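Coronin (Toxoplasma gondii, PDB 4OZU) probably binds actin filaments as a coronin, this chain being its WD40 beta-propeller domain. Local coordinates at residues 154-159 and 163-168. Numbering follows the deposited sequence.
Sequences TVAFWN and NENFAS
Trp158 and Asn165 meet at a ring face. Asn165 CB lies almost on the normal of the Trp158 six-membered ring, 3.6 Å from its centroid, in a CH-pi contact. The Asn165 amide is stacked roughly parallel to the indole, the two planes 23° apart. Asn163 runs alongside the same indole, its OD1 3.6 Å from Trp158 CZ3 and its amide turned steeply to the ring. A second CH-pi contact forms on the other side of the sheet: Phe157 CB sits over one face of the Phe166 ring, 3.5 Å from Phe166 CZ. Phe166 has chi1 64°, with CG between its backbone N and carbonyl carbon, carrying the ring back across the Phe157 backbone. Its edge meets Trp158 C and Asn159 N. Ala167 O lies at the Phe157 ring edge.

The backbones pair antiparallel. Phe157 N gives a nearly straight bond to Ala167 O (2.8 Å). Phe157 O is reached by Phe166 N, not Ala167 N, through a weak, bent bond; Asn165 centres an inverse gamma turn just before. Near the turn, Asn159 N bonds to Glu164 O (2.8 Å) and Glu164 N to Asn159 O (3.1 Å). Asn163 and Glu164 stand opposite the single Asn159 in a G1 beta bulge. Glu164 OE1 forms a salt bridge with Lys162.

The hairpin forms the outer half of a four-stranded antiparallel propeller blade, with strand 164-170 outermost. Strand 145-150 flanks strand 154-159 on its other side. Leu126 of strand 124-126 touches Trp158 and Asn163, Leu187 of strand 187-191 touches Phe157, and Phe380 of helix 376-380 meets Phe166 edge-to-face.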
loop_
_atom_site.group_PDB
_atom_site.type_symbol
_atom_site.label_atom_id
_atom_site.label_comp_id
_atom_site.label_asym_id
_atom_site.label_seq_id
_atom_site.Cartn_x
_atom_site.Cartn_y
_atom_site.Cartn_z
ATOM N N THR A 154 -6.950 -13.214 -12.695
ATOM C CA THR A 154 -8.267 -12.775 -12.242
ATOM C C THR A 154 -8.181 -11.708 -11.166
ATOM O O THR A 154 -7.455 -11.860 -10.180
ATOM C CB THR A 154 -9.091 -13.939 -11.667
ATOM O OG1 THR A 154 -9.139 -15.012 -12.609
ATOM C CG2 THR A 154 -10.516 -13.496 -11.356
ATOM N N VAL A 155 -8.943 -10.639 -11.351
ATOM C CA VAL A 155 -9.199 -9.696 -10.272
ATOM C C VAL A 155 -10.602 -9.975 -9.764
ATOM O O VAL A 155 -11.568 -9.885 -10.529
ATOM C CB VAL A 155 -9.084 -8.242 -10.726
ATOM C CG1 VAL A 155 -9.371 -7.307 -9.569
ATOM C CG2 VAL A 155 -7.705 -7.973 -11.284
ATOM N N ALA A 156 -10.703 -10.338 -8.485
ATOM C CA ALA A 156 -11.975 -10.682 -7.869
ATOM C C ALA A 156 -12.389 -9.603 -6.891
ATOM O O ALA A 156 -11.604 -9.211 -6.030
ATOM C CB ALA A 156 -11.880 -12.026 -7.157
ATOM N N PHE A 157 -13.625 -9.134 -7.021
ATOM C CA PHE A 157 -14.149 -8.115 -6.122
ATOM C C PHE A 157 -15.124 -8.732 -5.130
ATOM O O PHE A 157 -16.043 -9.463 -5.506
ATOM C CB PHE A 157 -14.818 -7.001 -6.916
ATOM C CG PHE A 157 -13.870 -6.254 -7.798
ATOM C CD1 PHE A 157 -13.117 -5.208 -7.300
ATOM C CD2 PHE A 157 -13.709 -6.610 -9.119
ATOM C CE1 PHE A 157 -12.235 -4.526 -8.115
ATOM C CE2 PHE A 157 -12.825 -5.930 -9.932
ATOM C CZ PHE A 157 -12.098 -4.888 -9.437
ATOM N N TRP A 158 -14.909 -8.419 -3.856
ATOM C CA TRP A 158 -15.614 -9.067 -2.762
ATOM C C TRP A 158 -16.389 -8.079 -1.911
ATOM O O TRP A 158 -15.862 -7.032 -1.549
ATOM C CB TRP A 158 -14.623 -9.802 -1.860
ATOM C CG TRP A 158 -14.083 -11.069 -2.419
ATOM C CD1 TRP A 158 -12.919 -11.235 -3.117
ATOM C CD2 TRP A 158 -14.680 -12.364 -2.318
ATOM N NE1 TRP A 158 -12.756 -12.556 -3.453
ATOM C CE2 TRP A 158 -13.825 -13.269 -2.978
ATOM C CE3 TRP A 158 -15.857 -12.847 -1.737
ATOM C CZ2 TRP A 158 -14.112 -14.628 -3.068
ATOM C CZ3 TRP A 158 -16.134 -14.191 -1.826
ATOM C CH2 TRP A 158 -15.269 -15.065 -2.489
ATOM N N ASN A 159 -17.629 -8.427 -1.587
ATOM C CA ASN A 159 -18.355 -7.803 -0.486
ATOM C C ASN A 159 -18.158 -8.688 0.741
ATOM O O ASN A 159 -18.828 -9.709 0.889
ATOM C CB ASN A 159 -19.840 -7.650 -0.830
ATOM C CG ASN A 159 -20.644 -6.971 0.272
ATOM O OD1 ASN A 159 -20.171 -6.784 1.395
ATOM N ND2 ASN A 159 -21.878 -6.602 -0.053
ATOM N N ASN A 163 -19.943 -12.110 2.122
ATOM C CA ASN A 163 -19.097 -13.160 1.571
ATOM C C ASN A 163 -19.483 -13.407 0.118
ATOM O O ASN A 163 -19.746 -14.544 -0.295
ATOM C CB ASN A 163 -19.206 -14.443 2.397
ATOM C CG ASN A 163 -17.945 -15.284 2.331
ATOM O OD1 ASN A 163 -17.345 -15.444 1.267
ATOM N ND2 ASN A 163 -17.522 -15.807 3.476
ATOM N N GLU A 164 -19.531 -12.317 -0.645
ATOM C CA GLU A 164 -19.999 -12.355 -2.025
ATOM C C GLU A 164 -18.953 -11.823 -2.997
ATOM O O GLU A 164 -18.561 -10.661 -2.937
ATOM C CB GLU A 164 -21.292 -11.546 -2.164
ATOM C CG GLU A 164 -21.887 -11.551 -3.566
ATOM C CD GLU A 164 -23.109 -10.659 -3.689
ATOM O OE1 GLU A 164 -23.459 -9.982 -2.700
ATOM O OE2 GLU A 164 -23.718 -10.635 -4.779
ATOM N N ASN A 165 -18.519 -12.693 -3.902
ATOM C CA ASN A 165 -17.667 -12.309 -5.019
ATOM C C ASN A 165 -18.562 -11.743 -6.120
ATOM O O ASN A 165 -19.034 -12.479 -6.988
ATOM C CB ASN A 165 -16.867 -13.518 -5.503
ATOM C CG ASN A 165 -15.940 -13.197 -6.651
ATOM O OD1 ASN A 165 -15.658 -12.032 -6.946
ATOM N ND2 ASN A 165 -15.449 -14.246 -7.311
ATOM N N PHE A 166 -18.820 -10.440 -6.066
ATOM C CA PHE A 166 -19.897 -9.858 -6.858
ATOM C C PHE A 166 -19.477 -9.518 -8.284
ATOM O O PHE A 166 -20.321 -9.284 -9.141
ATOM C CB PHE A 166 -20.455 -8.610 -6.166
ATOM C CG PHE A 166 -19.477 -7.471 -6.040
ATOM C CD1 PHE A 166 -19.345 -6.533 -7.052
ATOM C CD2 PHE A 166 -18.726 -7.312 -4.886
ATOM C CE1 PHE A 166 -18.469 -5.469 -6.926
ATOM C CE2 PHE A 166 -17.841 -6.255 -4.753
ATOM C CZ PHE A 166 -17.713 -5.330 -5.775
ATOM N N ALA A 167 -18.176 -9.495 -8.535
ATOM C CA ALA A 167 -17.670 -9.233 -9.875
ATOM C C ALA A 167 -16.255 -9.766 -9.998
ATOM O O ALA A 167 -15.497 -9.774 -9.032
ATOM C CB ALA A 167 -17.711 -7.750 -10.182
ATOM N N SER A 168 -15.912 -10.218 -11.194
ATOM C CA SER A 168 -14.572 -10.701 -11.474
ATOM C C SER A 168 -14.207 -10.301 -12.885
ATOM O O SER A 168 -15.070 -10.230 -13.760
ATOM C CB SER A 168 -14.484 -12.221 -11.310
ATOM O OG SER A 168 -14.655 -12.599 -9.955
#